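Local coordinates for Alr4995 protein (Nostoc sp., PDB 6LRF) that probably combines arginine dihydrolase and ornithine cyclodeaminase activities in one chain, turning arginine into ornithine and ornithine onward into proline, at residues V653-N658 and V674-D679. Sequence-based numbering, arbitrary orientation.
Sequences VCVDIN and VGVVTD
Cys654 faces Gly675 where strands 653-656 and 674-677 run parallel, their axes approaching to 4.8 Å at 11°. In this parallel ladder Cys654 bonds on both sides: its N donates to Val674 O at 2.9 Å, and its O accepts from Val676 N at 3.1 Å. The ladder then slackens, Asp656 N to Val676 O being weak. Thr678 N meets Asp656 O from above the carbonyl plane, 53° out of it; Val677 CA also closes on that oxygen, at 3.1 Å. Val653, Val655, Val674 and Val676 share one face. Val653 and Val674 lie alongside, pointing the same way, with CG1 of Val674 in contact with both methyls of Val653. Val676 repeats this against Val655: its CG2, set between backbone N and carbonyl carbon (chi1 -83°), touches both methyls, and CG1 of Val655 also reaches Thr678 CG2 at 3.8 Å. Past the strands, Ile657 extends CD1 over the backbone to 3.4 Å from Thr678 C, while CG1 of Val677 packs against Ile657 O. Asn658 and Asp679 N-cap the following helices, through Ala660 N and Leu682 N; Asp679 OD2 also bonds Glu467 N of a second subunit. The pair belongs to a right-handed beta-alpha-beta unit of the Rossmann-like domain, with strand 673-677 at the edge of the chain's parallel sheet and strand 629-633 beyond 651-656. Helices 467-486 and 680-694 cover the valine face, whereas helix 659-665 packs on Cys654, Asp656 and Val677.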
ATOM      1  N   VAL B 653      -1.200   5.144 -22.136  1.00 25.37           N
ATOM      2  CA  VAL B 653      -0.560   4.093 -21.371  1.00 25.12           C
ATOM      3  C   VAL B 653       0.044   4.701 -20.110  1.00 28.47           C
ATOM      4  O   VAL B 653       0.896   5.583 -20.174  1.00 29.69           O
ATOM      5  CB  VAL B 653       0.522   3.368 -22.190  1.00 27.95           C
ATOM      6  CG1 VAL B 653       1.099   2.216 -21.385  1.00 24.86           C
ATOM      7  CG2 VAL B 653      -0.067   2.869 -23.497  1.00 26.20           C
ATOM      8  N   CYS B 654      -0.425   4.231 -18.967  1.00 23.59           N
ATOM      9  CA  CYS B 654      -0.078   4.839 -17.691  1.00 31.35           C
ATOM     10  C   CYS B 654       0.639   3.849 -16.784  1.00 34.14           C
ATOM     11  O   CYS B 654       0.056   2.851 -16.360  1.00 35.21           O
ATOM     12  CB  CYS B 654      -1.331   5.366 -16.998  1.00 29.77           C
ATOM     13  SG  CYS B 654      -0.965   6.405 -15.557  1.00 59.25           S
ATOM     14  N   VAL B 655       1.906   4.121 -16.488  1.00 31.36           N
ATOM     15  CA  VAL B 655       2.684   3.240 -15.628  1.00 25.84           C
ATOM     16  C   VAL B 655       3.111   3.980 -14.378  1.00 36.25           C
ATOM     17  O   VAL B 655       3.675   5.074 -14.458  1.00 31.00           O
ATOM     18  CB  VAL B 655       3.924   2.693 -16.360  1.00 32.39           C
ATOM     19  CG1 VAL B 655       4.572   1.592 -15.544  1.00 28.52           C
ATOM     20  CG2 VAL B 655       3.536   2.171 -17.746  1.00 26.41           C
ATOM     21  N   ASP B 656       2.834   3.389 -13.222  1.00 35.52           N
ATOM     22  CA  ASP B 656       3.213   3.995 -11.951  1.00 40.04           C
ATOM     23  C   ASP B 656       3.136   2.936 -10.867  1.00 43.17           C
ATOM     24  O   ASP B 656       2.316   2.025 -10.952  1.00 46.04           O
ATOM     25  CB  ASP B 656       2.305   5.189 -11.622  1.00 43.70           C
ATOM     26  CG  ASP B 656       3.010   6.252 -10.779  1.00 55.25           C
ATOM     27  OD1 ASP B 656       3.836   5.874  -9.911  1.00 51.00           O
ATOM     28  OD2 ASP B 656       2.739   7.463 -10.993  1.00 48.11           O
ATOM     29  N   ILE B 657       3.998   3.034  -9.859  1.00 50.77           N
ATOM     30  CA  ILE B 657       3.995   2.058  -8.767  1.00 48.93           C
ATOM     31  C   ILE B 657       2.860   2.388  -7.801  1.00 53.24           C
ATOM     32  O   ILE B 657       2.421   1.537  -7.025  1.00 53.36           O
ATOM     33  CB  ILE B 657       5.353   2.015  -8.003  1.00 49.64           C
ATOM     34  CG1 ILE B 657       5.496   0.699  -7.232  1.00 46.98           C
ATOM     35  CG2 ILE B 657       5.493   3.208  -7.046  1.00 42.54           C
ATOM     36  CD1 ILE B 657       5.222  -0.547  -8.059  1.00 39.10           C
ATOM     37  N   ASN B 658       2.399   3.634  -7.859  1.00 48.38           N
ATOM     38  CA  ASN B 658       1.259   4.087  -7.075  1.00 56.41           C
ATOM     39  C   ASN B 658      -0.056   3.852  -7.825  1.00 61.68           C
ATOM     40  O   ASN B 658      -0.371   4.582  -8.771  1.00 58.51           O
ATOM     41  CB  ASN B 658       1.402   5.574  -6.741  1.00 55.18           C
ATOM     42  CG  ASN B 658       0.366   6.052  -5.734  1.00 66.55           C
ATOM     43  OD1 ASN B 658      -0.671   5.413  -5.529  1.00 59.96           O
ATOM     44  ND2 ASN B 658       0.646   7.186  -5.095  1.00 70.18           N
ATOM     45  N   VAL B 674      -4.770   2.201 -20.882  1.00 32.71           N
ATOM     46  CA  VAL B 674      -4.327   1.028 -20.146  1.00 33.77           C
ATOM     47  C   VAL B 674      -3.405   1.489 -19.011  1.00 36.22           C
ATOM     48  O   VAL B 674      -2.676   2.484 -19.134  1.00 26.79           O
ATOM     49  CB  VAL B 674      -3.630  -0.020 -21.049  1.00 34.07           C
ATOM     50  CG1 VAL B 674      -2.214   0.409 -21.437  1.00 28.73           C
ATOM     51  CG2 VAL B 674      -3.606  -1.385 -20.347  1.00 34.18           C
ATOM     52  N   GLY B 675      -3.488   0.793 -17.882  1.00 36.54           N
ATOM     53  CA  GLY B 675      -2.677   1.123 -16.729  1.00 37.45           C
ATOM     54  C   GLY B 675      -2.102  -0.125 -16.094  1.00 39.25           C
ATOM     55  O   GLY B 675      -2.780  -1.151 -16.008  1.00 39.20           O
ATOM     56  N   VAL B 676      -0.842  -0.044 -15.674  1.00 37.90           N
ATOM     57  CA  VAL B 676      -0.218  -1.091 -14.864  1.00 39.76           C
ATOM     58  C   VAL B 676       0.447  -0.466 -13.650  1.00 41.47           C
ATOM     59  O   VAL B 676       1.032   0.622 -13.730  1.00 40.81           O
ATOM     60  CB  VAL B 676       0.839  -1.926 -15.640  1.00 37.49           C
ATOM     61  CG1 VAL B 676       0.173  -3.017 -16.443  1.00 42.78           C
ATOM     62  CG2 VAL B 676       1.684  -1.045 -16.524  1.00 39.61           C
ATOM     63  N   VAL B 677       0.329  -1.156 -12.523  1.00 40.78           N
ATOM     64  CA  VAL B 677       0.947  -0.724 -11.282  1.00 43.75           C
ATOM     65  C   VAL B 677       2.178  -1.562 -11.078  1.00 42.77           C
ATOM     66  O   VAL B 677       2.089  -2.726 -10.694  1.00 43.15           O
ATOM     67  CB  VAL B 677       0.018  -0.873 -10.092  1.00 47.03           C
ATOM     68  CG1 VAL B 677       0.731  -0.421  -8.832  1.00 50.23           C
ATOM     69  CG2 VAL B 677      -1.235  -0.054 -10.318  1.00 47.23           C
ATOM     70  N   THR B 678       3.330  -0.977 -11.368  1.00 39.86           N
ATOM     71  CA  THR B 678       4.552  -1.751 -11.421  1.00 35.12           C
ATOM     72  C   THR B 678       5.764  -0.826 -11.419  1.00 37.16           C
ATOM     73  O   THR B 678       5.636   0.402 -11.455  1.00 35.48           O
ATOM     74  CB  THR B 678       4.563  -2.670 -12.672  1.00 40.54           C
ATOM     75  OG1 THR B 678       5.545  -3.701 -12.523  1.00 42.98           O
ATOM     76  CG2 THR B 678       4.824  -1.876 -13.952  1.00 37.40           C
ATOM     77  N   ASP B 679       6.938  -1.430 -11.327  1.00 40.40           N
ATOM     78  CA  ASP B 679       8.200  -0.720 -11.455  1.00 36.57           C
ATOM     79  C   ASP B 679       8.341  -0.249 -12.896  1.00 29.99           C
ATOM     80  O   ASP B 679       8.288  -1.075 -13.818  1.00 30.67           O
ATOM     81  CB  ASP B 679       9.355  -1.649 -11.065  1.00 39.00           C
ATOM     82  CG  ASP B 679      10.716  -0.992 -11.198  1.00 40.72           C
ATOM     83  OD1 ASP B 679      11.101  -0.636 -12.339  1.00 38.73           O
ATOM     84  OD2 ASP B 679      11.419  -0.871 -10.165  1.00 46.86           O
TER